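Local atomic coordinates of encapsidation protein (Lactococcus phage asccphi28, PDB entry 7JQP), a protein that probably serves as an ATP-driven DNA-packaging motor, an ASCE-type ATPase working as a five-subunit assembly that moves viral DNA into the phage capsid. Residues A[124-129]-A[167-171]; A[201-205]-A[220-224]; A[277-283]-A[357-361]; A[310-314]-A[323-327]. All blocks are in the same frame, centred on the assembly; numbering follows the deposited sequence.

Interaction 1 (A[124-129]-A[167-171]); sequences IALSRA and VLLNL
No ring or amide takes part where Leu126 and Ala129 meet Val167 and Leu171. The one flat group involved is the carbonyl of Leu126, whose O has the methyl Val167 CG1 3.8 Å away. The contact belongs to the ASCE ATPase core: the chain leaving strand 118-125 of the central sheet turns against helix 164-175, whose Leu168 also packs on Leu54 and Phe145 of neighbouring strands. Leu126 reaches the helix with one branch. Its CG stands anti to the backbone N (chi1 -155°), and this carries CD1 over the helix surface, 3.8 Å from Val167 CG1, 4.0 Å from the backbone CA of Leu168 and 4.1 Å from Leu171 CD2. The Leu126 and Val167 side chains meet at a slant, neither end-on nor alongside. Ile124, still in the strand, adds a looser methyl contact through CG2. All the touching residues are buried, and the contact is purely dispersive, with the turn held by its own bond from Ala129 N to Leu126 O. Val167 also packs on Ile154 of a neighbouring subunit. Ala129 CB sits between two helix side chains, 4.0 Å from Val167 CG1 and 3.9 Å from Leu171 CD2.

Interaction 2 (A[201-205]-A[220-224]); sequences LGYYL and YCVQF
Tyr203 and Tyr220 cross at about a right angle, and the Tyr220 hydroxyl lies near the plane of the Tyr203 ring, at its edge. The CG of Tyr220 sits between its own backbone N and carbonyl carbon (chi1 64°), and the ring extends from the start of strand 221-225 to the place where helix 196-201 ends. Gly202, with positive phi, is the C-prime residue of the Schellman motif that closes this helix. Beside it, Tyr220 OH makes a weak hydrogen bond of 3.4 Å to Leu201 O. The side chain of Leu201 packs on the same phenol, its CB 4.0 Å from Tyr220 CE2 and its CD2 above one face toward the rim.

Tyr203 points its ring from the loop toward the strand, with CG trans to the backbone N (chi1 -177°). Val222 CG2 lies over one face, 4.3 Å from Tyr203 CD1. Phe224 approaches from the opposite direction and presents its edge, with Tyr203 OH in the plane of the Phe224 ring. That hydroxyl is hydrogen-bonded to Asp209, so its polar end is provided for outside this pair of segments. Further along, Leu205 and Phe224 slide past one another, with Leu205 CD1 3.6 Å from Phe224 CE1.

The loop after helix 196-201 is thus laid on the edge region of the ATPase sheet mainly by aromatic and aliphatic packing. Its one polar link is weak, which is consistent with ring packing, more than directed bonding, setting how loop and strand sit together.

Interaction 3 (A[277-283]-A[357-361]); sequences YDRQYLG and EWSKF
Tyr277 turns a ring face to the edge of Phe361 in a T-shaped pair, centroids 5.1 Å apart and planes at 71°. The residue stands at the end of a strand in a beta hairpin with a two-residue turn, which joins strands 273-277 and 280-288. Helix 352-365 is laid across it almost perpendicularly: the axes of strand 280-283 and helix 357-361 cross at 88°, 10.4 Å apart at their closest. Tyr277 N bonds to Gln280 O to close the turn. At the turn, Asp278 faces the helix but its carboxylate is engaged with Arg246 of a neighbouring subunit. This outside partner probably offsets the like charge of Glu357, whose OE1 lies 4.8 Å from Asp278 OD2. Gln280 extends toward the same glutamate without bonding to it, the two side chains crossing at about a right angle.

Leu282, next to face the helix, is the wedge of the contact. Its CD1 packs 3.7 Å from Phe361 CB, while its CD2 lies over the five-membered ring of Trp358 in a CH-pi contact, 4.1 Å from the centroid. Phe361 meets both Leu282 and Tyr277 because its CG is swung away from the backbone N, in the trans position (chi1 172°). The indole N-H is bonded to Gln298 O of the adjoining strand, which helps fix the ring's rotation. At Gly283 the backbone takes over: its O lies near the indole plane, at the edge, 3.6 Å from Trp358 CZ2.

Interaction 4 (A[310-314]-A[323-327]); sequences TVFNN and EVFLE
Glu323 and Val311 lie side by side and point the same way, the aliphatic Glu323 CG 4.0 Å from Val311 CG1. The glutamate chain is extended beyond CG, and its carboxylate passes the side chain of Asn313 to form a salt bridge with Lys276 of strand 273-277. Val324 begins the parallel pairing of strands 311-313 and 324-325, the latter at the margin of the sheet. Its N donates to Val311 O over 2.6 Å, and its O accepts Asn313 N at 3.0 Å. On the sheet face shared with Phe312, Val324 holds CG1 anti to its own N (chi1 172°) and packs that methyl against the Phe312 CE1 side of the ring. Phe325 leans its ring obliquely by the carbonyls of Asn313 and Asn314, and meets the ring of Phe316. Leu326 N then reaches Asn313 O at 2.9 Å, while Leu326 CD2 lies 4.0 Å from Phe312 CB. Glu327, the N-cap residue of the next helix, bridges to Arg260 of a neighbouring subunit. Backbone bonds thus set the register, with apolar packing on the Phe312 face and the Glu323-Lys276 charge pair tying the short strand to the rest of the sheet.

Overall arrangement
The four contacts fall into two groups. Interactions 1 and 2 lie on the same large sheet of the ATPase domain, centres 20 Å apart and nearest atoms about 7 Å apart. Phe224 of interaction 2 lies near, without touching, a probable Walker A P-loop whose backbone amides hold a sulfate. Interactions 3 and 4 share the smaller sheet, centres 13 Å apart, and touch where Tyr281 CD2 meets Val311 CG1 at 4.1 Å; along the chain, interaction 4 is nested within the loop closed by interaction 3. The groups join through Lys360, whose NZ lies 3.9 Å from Gly202 CA and bonds to Ala199 O. All four contacts also reach a neighbouring subunit.

Interaction 1 (A[124-129]-A[167-171])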
loop_
_atom_site.group_PDB
_atom_site.type_symbol
_atom_site.label_atom_id
_atom_site.label_comp_id
_atom_site.label_asym_id
_atom_site.label_seq_id
_atom_site.Cartn_x
_atom_site.Cartn_y
_atom_site.Cartn_z
ATOM N N ILE A 124 8.214 10.689 15.575
ATOM C CA ILE A 124 6.875 11.221 15.365
ATOM C C ILE A 124 6.822 11.956 14.038
ATOM O O ILE A 124 7.797 12.580 13.610
ATOM C CB ILE A 124 6.461 12.203 16.484
ATOM C CG1 ILE A 124 6.681 11.602 17.860
ATOM C CG2 ILE A 124 5.029 12.695 16.280
ATOM C CD1 ILE A 124 6.520 12.628 18.935
ATOM N N ALA A 125 5.647 11.938 13.424
ATOM C CA ALA A 125 5.406 12.621 12.164
ATOM C C ALA A 125 4.371 13.713 12.387
ATOM O O ALA A 125 3.317 13.465 12.982
ATOM C CB ALA A 125 4.926 11.638 11.093
ATOM N N LEU A 126 4.685 14.921 11.924
ATOM C CA LEU A 126 3.775 16.044 12.115
ATOM C C LEU A 126 2.424 15.768 11.474
ATOM O O LEU A 126 1.396 16.246 11.967
ATOM C CB LEU A 126 4.410 17.306 11.540
ATOM C CG LEU A 126 3.977 18.660 12.096
ATOM C CD1 LEU A 126 3.942 18.690 13.608
ATOM C CD2 LEU A 126 4.935 19.726 11.556
ATOM N N SER A 127 2.400 14.990 10.389
ATOM C CA SER A 127 1.131 14.626 9.769
ATOM C C SER A 127 0.249 13.851 10.740
ATOM O O SER A 127 -0.975 14.026 10.755
ATOM C CB SER A 127 1.382 13.795 8.512
ATOM O OG SER A 127 2.699 13.995 8.032
ATOM N N ARG A 128 0.852 12.989 11.553
ATOM C CA ARG A 128 0.126 12.178 12.519
ATOM C C ARG A 128 0.087 12.818 13.900
ATOM O O ARG A 128 -0.435 12.208 14.839
ATOM C CB ARG A 128 0.780 10.791 12.613
ATOM C CG ARG A 128 1.166 10.198 11.260
ATOM C CD ARG A 128 2.081 8.981 11.398
ATOM N NE ARG A 128 2.368 8.370 10.100
ATOM C CZ ARG A 128 3.331 7.478 9.881
ATOM N NH1 ARG A 128 4.118 7.084 10.874
ATOM N NH2 ARG A 128 3.510 6.979 8.665
ATOM N N ALA A 129 0.618 14.036 14.037
ATOM C CA ALA A 129 0.694 14.687 15.340
ATOM C C ALA A 129 -0.683 15.029 15.897
ATOM O O ALA A 129 -0.893 14.979 17.115
ATOM C CB ALA A 129 1.552 15.952 15.232
ATOM N N VAL A 167 -0.204 23.146 14.375
ATOM C CA VAL A 167 -0.027 21.733 14.695
ATOM C C VAL A 167 1.299 21.520 15.414
ATOM O O VAL A 167 1.388 20.735 16.366
ATOM C CB VAL A 167 -0.121 20.882 13.416
ATOM C CG1 VAL A 167 0.170 19.419 13.722
ATOM C CG2 VAL A 167 -1.496 21.034 12.778
ATOM N N LEU A 168 2.345 22.224 14.979
ATOM C CA LEU A 168 3.642 22.101 15.635
ATOM C C LEU A 168 3.577 22.602 17.072
ATOM O O LEU A 168 4.031 21.921 17.999
ATOM C CB LEU A 168 4.699 22.869 14.841
ATOM C CG LEU A 168 6.102 22.942 15.441
ATOM C CD1 LEU A 168 6.572 21.587 15.935
ATOM C CD2 LEU A 168 7.078 23.501 14.410
ATOM N N LEU A 169 3.010 23.792 17.280
ATOM C CA LEU A 169 2.945 24.350 18.627
ATOM C C LEU A 169 2.131 23.456 19.556
ATOM O O LEU A 169 2.480 23.289 20.731
ATOM C CB LEU A 169 2.353 25.757 18.583
ATOM C CG LEU A 169 3.248 26.856 18.007
ATOM C CD1 LEU A 169 2.488 28.176 17.944
ATOM C CD2 LEU A 169 4.525 27.020 18.818
ATOM N N ASN A 170 1.041 22.877 19.048
ATOM C CA ASN A 170 0.265 21.941 19.855
ATOM C C ASN A 170 1.098 20.726 20.246
ATOM O O ASN A 170 0.993 20.230 21.374
ATOM C CB ASN A 170 -0.991 21.510 19.101
ATOM C CG ASN A 170 -2.108 22.529 19.205
ATOM O OD1 ASN A 170 -2.522 23.118 18.208
ATOM N ND2 ASN A 170 -2.599 22.747 20.422
ATOM N N LEU A 171 1.930 20.230 19.327
ATOM C CA LEU A 171 2.779 19.087 19.648
ATOM C C LEU A 171 3.798 19.450 20.722
ATOM O O LEU A 171 4.118 18.625 21.585
ATOM C CB LEU A 171 3.481 18.585 18.387
ATOM C CG LEU A 171 4.186 17.231 18.487
ATOM C CD1 LEU A 171 3.209 16.137 18.897
ATOM C CD2 LEU A 171 4.861 16.874 17.171
#

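Interaction 2 (A[201-205]-A[220-224])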
loop_
_atom_site.group_PDB
_atom_site.type_symbol
_atom_site.label_atom_id
_atom_site.label_comp_id
_atom_site.label_asym_id
_atom_site.label_seq_id
_atom_site.Cartn_x
_atom_site.Cartn_y
_atom_site.Cartn_z
ATOM N N LEU A 201 7.661 31.437 13.334
ATOM C CA LEU A 201 8.731 31.962 14.172
ATOM C C LEU A 201 8.770 33.482 14.120
ATOM O O LEU A 201 9.127 34.131 15.111
ATOM C CB LEU A 201 10.073 31.390 13.726
ATOM C CG LEU A 201 10.350 29.924 14.054
ATOM C CD1 LEU A 201 11.715 29.517 13.509
ATOM C CD2 LEU A 201 10.272 29.672 15.549
ATOM N N GLY A 202 8.401 34.061 12.982
ATOM C CA GLY A 202 8.545 35.480 12.765
ATOM C C GLY A 202 9.854 35.883 12.138
ATOM O O GLY A 202 10.194 37.073 12.164
ATOM N N TYR A 203 10.604 34.932 11.588
ATOM C CA TYR A 203 11.919 35.203 11.036
ATOM C C TYR A 203 11.824 35.444 9.535
ATOM O O TYR A 203 11.242 34.634 8.805
ATOM C CB TYR A 203 12.886 34.050 11.304
ATOM C CG TYR A 203 14.269 34.368 10.800
ATOM C CD1 TYR A 203 15.025 35.351 11.422
ATOM C CD2 TYR A 203 14.810 33.724 9.697
ATOM C CE1 TYR A 203 16.281 35.674 10.977
ATOM C CE2 TYR A 203 16.076 34.042 9.241
ATOM C CZ TYR A 203 16.805 35.020 9.887
ATOM O OH TYR A 203 18.066 35.351 9.447
ATOM N N TYR A 204 12.401 36.555 9.085
ATOM C CA TYR A 204 12.538 36.879 7.670
ATOM C C TYR A 204 13.986 36.633 7.267
ATOM O O TYR A 204 14.901 37.208 7.865
ATOM C CB TYR A 204 12.133 38.332 7.422
ATOM C CG TYR A 204 12.396 38.844 6.027
ATOM C CD1 TYR A 204 11.541 38.537 4.978
ATOM C CD2 TYR A 204 13.496 39.647 5.763
ATOM C CE1 TYR A 204 11.778 39.011 3.703
ATOM C CE2 TYR A 204 13.742 40.123 4.494
ATOM C CZ TYR A 204 12.883 39.803 3.467
ATOM O OH TYR A 204 13.131 40.283 2.203
ATOM N N LEU A 205 14.195 35.768 6.279
ATOM C CA LEU A 205 15.547 35.385 5.888
ATOM C C LEU A 205 16.127 36.420 4.934
ATOM O O LEU A 205 15.532 36.730 3.899
ATOM C CB LEU A 205 15.540 33.997 5.245
ATOM C CG LEU A 205 16.867 33.468 4.703
ATOM C CD1 LEU A 205 17.871 33.308 5.828
ATOM C CD2 LEU A 205 16.661 32.128 4.001
ATOM N N TYR A 220 13.930 32.911 20.370
ATOM C CA TYR A 220 14.696 31.884 19.680
ATOM C C TYR A 220 15.981 32.471 19.117
ATOM O O TYR A 220 16.143 33.690 19.012
ATOM C CB TYR A 220 13.876 31.235 18.553
ATOM C CG TYR A 220 13.491 32.187 17.439
ATOM C CD1 TYR A 220 14.343 32.414 16.365
ATOM C CD2 TYR A 220 12.274 32.853 17.460
ATOM C CE1 TYR A 220 13.996 33.283 15.349
ATOM C CE2 TYR A 220 11.918 33.721 16.447
ATOM C CZ TYR A 220 12.780 33.932 15.396
ATOM O OH TYR A 220 12.423 34.799 14.391
ATOM N N CYS A 221 16.887 31.568 18.746
ATOM C CA CYS A 221 18.190 31.902 18.190
ATOM C C CYS A 221 18.346 31.185 16.858
ATOM O O CYS A 221 17.995 30.007 16.738
ATOM C CB CYS A 221 19.308 31.494 19.151
ATOM S SG CYS A 221 20.943 32.089 18.701
ATOM N N VAL A 222 18.868 31.892 15.861
ATOM C CA VAL A 222 19.057 31.343 14.524
ATOM C C VAL A 222 20.548 31.309 14.224
ATOM O O VAL A 222 21.246 32.315 14.398
ATOM C CB VAL A 222 18.306 32.160 13.456
ATOM C CG1 VAL A 222 18.563 31.583 12.067
ATOM C CG2 VAL A 222 16.813 32.188 13.761
ATOM N N GLN A 223 21.029 30.152 13.776
ATOM C CA GLN A 223 22.415 29.975 13.373
ATOM C C GLN A 223 22.456 29.365 11.978
ATOM O O GLN A 223 21.631 28.510 11.638
ATOM C CB GLN A 223 23.190 29.087 14.355
ATOM C CG GLN A 223 24.684 29.097 14.064
ATOM C CD GLN A 223 25.395 27.872 14.590
ATOM O OE1 GLN A 223 24.767 26.853 14.864
ATOM N NE2 GLN A 223 26.721 27.918 14.599
ATOM N N PHE A 224 23.421 29.804 11.176
ATOM C CA PHE A 224 23.609 29.328 9.812
ATOM C C PHE A 224 24.898 28.520 9.753
ATOM O O PHE A 224 25.944 28.981 10.222
ATOM C CB PHE A 224 23.677 30.503 8.840
ATOM C CG PHE A 224 22.464 31.386 8.869
ATOM C CD1 PHE A 224 21.310 31.036 8.188
ATOM C CD2 PHE A 224 22.478 32.568 9.591
ATOM C CE1 PHE A 224 20.195 31.858 8.221
ATOM C CE2 PHE A 224 21.368 33.389 9.628
ATOM C CZ PHE A 224 20.225 33.034 8.944
#

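Interaction 3 (A[277-283]-A[357-361])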
loop_
_atom_site.group_PDB
_atom_site.type_symbol
_atom_site.label_atom_id
_atom_site.label_comp_id
_atom_site.label_asym_id
_atom_site.label_seq_id
_atom_site.Cartn_x
_atom_site.Cartn_y
_atom_site.Cartn_z
ATOM N N TYR A 277 -7.628 40.249 11.291
ATOM C CA TYR A 277 -6.845 39.125 11.777
ATOM C C TYR A 277 -5.841 39.596 12.814
ATOM O O TYR A 277 -5.087 40.544 12.573
ATOM C CB TYR A 277 -6.106 38.420 10.634
ATOM C CG TYR A 277 -5.686 37.016 10.992
ATOM C CD1 TYR A 277 -6.633 36.015 11.150
ATOM C CD2 TYR A 277 -4.351 36.694 11.188
ATOM C CE1 TYR A 277 -6.264 34.730 11.485
ATOM C CE2 TYR A 277 -3.971 35.409 11.523
ATOM C CZ TYR A 277 -4.932 34.431 11.670
ATOM O OH TYR A 277 -4.563 33.149 12.004
ATOM N N ASP A 278 -5.842 38.931 13.969
ATOM C CA ASP A 278 -4.820 39.134 14.996
ATOM C C ASP A 278 -4.738 40.603 15.407
ATOM O O ASP A 278 -3.676 41.227 15.369
ATOM C CB ASP A 278 -3.464 38.614 14.506
ATOM C CG ASP A 278 -2.406 38.623 15.588
ATOM O OD1 ASP A 278 -2.739 38.940 16.745
ATOM O OD2 ASP A 278 -1.239 38.304 15.281
ATOM N N ARG A 279 -5.884 41.150 15.815
ATOM C CA ARG A 279 -5.981 42.508 16.346
ATOM C C ARG A 279 -5.571 43.561 15.325
ATOM O O ARG A 279 -5.193 44.678 15.693
ATOM C CB ARG A 279 -5.150 42.647 17.626
ATOM C CG ARG A 279 -5.767 41.917 18.811
ATOM C CD ARG A 279 -4.962 42.083 20.090
ATOM N NE ARG A 279 -5.755 41.693 21.253
ATOM C CZ ARG A 279 -5.472 42.032 22.506
ATOM N NH1 ARG A 279 -4.407 42.774 22.776
ATOM N NH2 ARG A 279 -6.261 41.628 23.492
ATOM N N GLN A 280 -5.660 43.220 14.044
ATOM C CA GLN A 280 -5.300 44.121 12.961
ATOM C C GLN A 280 -6.224 43.843 11.786
ATOM O O GLN A 280 -7.019 42.899 11.803
ATOM C CB GLN A 280 -3.839 43.947 12.535
ATOM C CG GLN A 280 -2.835 44.779 13.311
ATOM C CD GLN A 280 -1.425 44.623 12.768
ATOM O OE1 GLN A 280 -1.126 43.663 12.054
ATOM N NE2 GLN A 280 -0.554 45.573 13.093
ATOM N N TYR A 281 -6.109 44.672 10.754
ATOM C CA TYR A 281 -6.864 44.495 9.524
ATOM C C TYR A 281 -5.892 44.343 8.366
ATOM O O TYR A 281 -5.013 45.188 8.171
ATOM C CB TYR A 281 -7.807 45.671 9.272
ATOM C CG TYR A 281 -8.803 45.902 10.383
ATOM C CD1 TYR A 281 -8.430 46.558 11.548
ATOM C CD2 TYR A 281 -10.113 45.465 10.269
ATOM C CE1 TYR A 281 -9.335 46.773 12.568
ATOM C CE2 TYR A 281 -11.026 45.675 11.284
ATOM C CZ TYR A 281 -10.633 46.330 12.431
ATOM O OH TYR A 281 -11.541 46.544 13.444
ATOM N N LEU A 282 -6.046 43.260 7.613
ATOM C CA LEU A 282 -5.239 43.001 6.431
ATOM C C LEU A 282 -6.041 43.393 5.201
ATOM O O LEU A 282 -7.210 43.015 5.074
ATOM C CB LEU A 282 -4.839 41.532 6.345
ATOM C CG LEU A 282 -3.986 40.957 7.473
ATOM C CD1 LEU A 282 -3.845 39.454 7.274
ATOM C CD2 LEU A 282 -2.628 41.622 7.521
ATOM N N GLY A 283 -5.420 44.148 4.306
ATOM C CA GLY A 283 -6.099 44.630 3.123
ATOM C C GLY A 283 -5.331 44.270 1.870
ATOM O O GLY A 283 -4.103 44.211 1.861
ATOM N N GLU A 357 3.358 39.028 8.698
ATOM C CA GLU A 357 1.972 39.000 9.154
ATOM C C GLU A 357 1.078 38.337 8.112
ATOM O O GLU A 357 0.214 37.518 8.449
ATOM C CB GLU A 357 1.463 40.414 9.441
ATOM C CG GLU A 357 2.377 41.295 10.274
ATOM C CD GLU A 357 2.284 41.015 11.761
ATOM O OE1 GLU A 357 2.016 39.852 12.132
ATOM O OE2 GLU A 357 2.472 41.962 12.554
ATOM N N TRP A 358 1.269 38.690 6.835
ATOM C CA TRP A 358 0.473 38.080 5.777
ATOM C C TRP A 358 0.753 36.588 5.665
ATOM O O TRP A 358 -0.160 35.807 5.370
ATOM C CB TRP A 358 0.742 38.771 4.441
ATOM C CG TRP A 358 -0.307 39.785 4.076
ATOM C CD1 TRP A 358 -0.208 41.145 4.152
ATOM C CD2 TRP A 358 -1.637 39.506 3.627
ATOM N NE1 TRP A 358 -1.386 41.728 3.750
ATOM C CE2 TRP A 358 -2.281 40.741 3.428
ATOM C CE3 TRP A 358 -2.343 38.327 3.368
ATOM C CZ2 TRP A 358 -3.597 40.831 2.979
ATOM C CZ3 TRP A 358 -3.646 38.418 2.921
ATOM C CH2 TRP A 358 -4.261 39.660 2.733
ATOM N N SER A 359 2.000 36.174 5.905
ATOM C CA SER A 359 2.337 34.756 5.812
ATOM C C SER A 359 1.636 33.949 6.899
ATOM O O SER A 359 1.164 32.834 6.643
ATOM C CB SER A 359 3.852 34.558 5.886
ATOM O OG SER A 359 4.537 35.433 5.008
ATOM N N LYS A 360 1.566 34.487 8.118
ATOM C CA LYS A 360 0.848 33.793 9.183
ATOM C C LYS A 360 -0.606 33.561 8.793
ATOM O O LYS A 360 -1.155 32.475 9.015
ATOM C CB LYS A 360 0.918 34.596 10.482
ATOM C CG LYS A 360 2.267 34.587 11.182
ATOM C CD LYS A 360 2.131 35.140 12.601
ATOM C CE LYS A 360 3.430 35.044 13.391
ATOM N NZ LYS A 360 4.612 35.527 12.622
ATOM N N PHE A 361 -1.247 34.580 8.220
ATOM C CA PHE A 361 -2.644 34.460 7.823
ATOM C C PHE A 361 -2.813 33.462 6.686
ATOM O O PHE A 361 -3.695 32.596 6.732
ATOM C CB PHE A 361 -3.182 35.829 7.412
ATOM C CG PHE A 361 -4.553 35.785 6.811
ATOM C CD1 PHE A 361 -5.667 35.626 7.613
ATOM C CD2 PHE A 361 -4.728 35.900 5.443
ATOM C CE1 PHE A 361 -6.932 35.589 7.063
ATOM C CE2 PHE A 361 -5.988 35.861 4.886
ATOM C CZ PHE A 361 -7.093 35.705 5.697
#

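Interaction 4 (A[310-314]-A[323-327])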
loop_
_atom_site.group_PDB
_atom_site.type_symbol
_atom_site.label_atom_id
_atom_site.label_comp_id
_atom_site.label_asym_id
_atom_site.label_seq_id
_atom_site.Cartn_x
_atom_site.Cartn_y
_atom_site.Cartn_z
ATOM N N THR A 310 -15.680 46.547 3.041
ATOM C CA THR A 310 -16.152 45.333 3.694
ATOM C C THR A 310 -15.016 44.666 4.460
ATOM O O THR A 310 -13.862 44.666 4.021
ATOM C CB THR A 310 -16.730 44.358 2.666
ATOM O OG1 THR A 310 -15.663 43.732 1.941
ATOM C CG2 THR A 310 -17.653 45.084 1.690
ATOM N N VAL A 311 -15.349 44.098 5.616
ATOM C CA VAL A 311 -14.388 43.437 6.489
ATOM C C VAL A 311 -14.818 41.993 6.686
ATOM O O VAL A 311 -15.994 41.722 6.954
ATOM C CB VAL A 311 -14.266 44.151 7.847
ATOM C CG1 VAL A 311 -13.306 43.393 8.755
ATOM C CG2 VAL A 311 -13.814 45.586 7.650
ATOM N N PHE A 312 -13.877 41.068 6.541
ATOM C CA PHE A 312 -14.129 39.647 6.743
ATOM C C PHE A 312 -13.448 39.194 8.021
ATOM O O PHE A 312 -12.265 39.473 8.235
ATOM C CB PHE A 312 -13.644 38.842 5.530
ATOM C CG PHE A 312 -14.445 39.134 4.315
ATOM C CD1 PHE A 312 -15.617 38.441 4.068
ATOM C CD2 PHE A 312 -14.067 40.146 3.452
ATOM C CE1 PHE A 312 -16.395 38.756 2.991
ATOM C CE2 PHE A 312 -14.820 40.447 2.351
ATOM C CZ PHE A 312 -16.020 39.818 2.170
ATOM N N ASN A 313 -14.197 38.499 8.870
ATOM C CA ASN A 313 -13.688 38.045 10.156
ATOM C C ASN A 313 -13.738 36.527 10.195
ATOM O O ASN A 313 -14.811 35.929 10.057
ATOM C CB ASN A 313 -14.492 38.662 11.302
ATOM C CG ASN A 313 -13.838 38.452 12.652
ATOM O OD1 ASN A 313 -14.514 38.191 13.641
ATOM N ND2 ASN A 313 -12.515 38.565 12.698
ATOM N N ASN A 314 -12.571 35.914 10.387
ATOM C CA ASN A 314 -12.487 34.462 10.471
ATOM C C ASN A 314 -13.121 33.948 11.756
ATOM O O ASN A 314 -13.742 32.879 11.766
ATOM C CB ASN A 314 -11.023 34.035 10.383
ATOM C CG ASN A 314 -10.831 32.559 10.628
ATOM O OD1 ASN A 314 -11.582 31.731 10.118
ATOM N ND2 ASN A 314 -9.823 32.220 11.423
ATOM N N GLU A 323 -19.174 43.545 9.956
ATOM C CA GLU A 323 -18.199 42.630 9.382
ATOM C C GLU A 323 -18.892 41.385 8.840
ATOM O O GLU A 323 -19.910 40.927 9.369
ATOM C CB GLU A 323 -17.155 42.235 10.426
ATOM C CG GLU A 323 -16.523 43.408 11.153
ATOM C CD GLU A 323 -15.449 42.972 12.131
ATOM O OE1 GLU A 323 -15.422 41.775 12.490
ATOM O OE2 GLU A 323 -14.630 43.824 12.536
ATOM N N VAL A 324 -18.328 40.846 7.761
ATOM C CA VAL A 324 -18.860 39.663 7.095
ATOM C C VAL A 324 -18.143 38.435 7.639
ATOM O O VAL A 324 -16.909 38.397 7.696
ATOM C CB VAL A 324 -18.684 39.775 5.571
ATOM C CG1 VAL A 324 -19.059 38.467 4.886
ATOM C CG2 VAL A 324 -19.515 40.929 5.023
ATOM N N PHE A 325 -18.914 37.430 8.040
ATOM C CA PHE A 325 -18.325 36.205 8.558
ATOM C C PHE A 325 -17.552 35.487 7.459
ATOM O O PHE A 325 -18.046 35.332 6.338
ATOM C CB PHE A 325 -19.396 35.267 9.080
ATOM C CG PHE A 325 -18.853 33.996 9.670
ATOM C CD1 PHE A 325 -18.921 32.809 8.958
ATOM C CD2 PHE A 325 -18.204 33.999 10.893
ATOM C CE1 PHE A 325 -18.407 31.638 9.481
ATOM C CE2 PHE A 325 -17.704 32.826 11.430
ATOM C CZ PHE A 325 -17.796 31.647 10.716
ATOM N N LEU A 326 -16.342 35.043 7.779
ATOM C CA LEU A 326 -15.508 34.286 6.853
ATOM C C LEU A 326 -15.650 32.806 7.189
ATOM O O LEU A 326 -15.370 32.393 8.320
ATOM C CB LEU A 326 -14.049 34.723 6.950
ATOM C CG LEU A 326 -13.110 34.392 5.786
ATOM C CD1 LEU A 326 -13.789 34.507 4.433
ATOM C CD2 LEU A 326 -11.880 35.307 5.843
ATOM N N GLU A 327 -16.088 32.015 6.216
ATOM C CA GLU A 327 -16.289 30.587 6.400
ATOM C C GLU A 327 -15.493 29.817 5.354
ATOM O O GLU A 327 -15.009 30.378 4.367
ATOM C CB GLU A 327 -17.779 30.225 6.321
ATOM C CG GLU A 327 -18.130 28.918 7.015
ATOM C CD GLU A 327 -19.621 28.760 7.249
ATOM O OE1 GLU A 327 -20.413 29.261 6.424
ATOM O OE2 GLU A 327 -20.001 28.140 8.265
#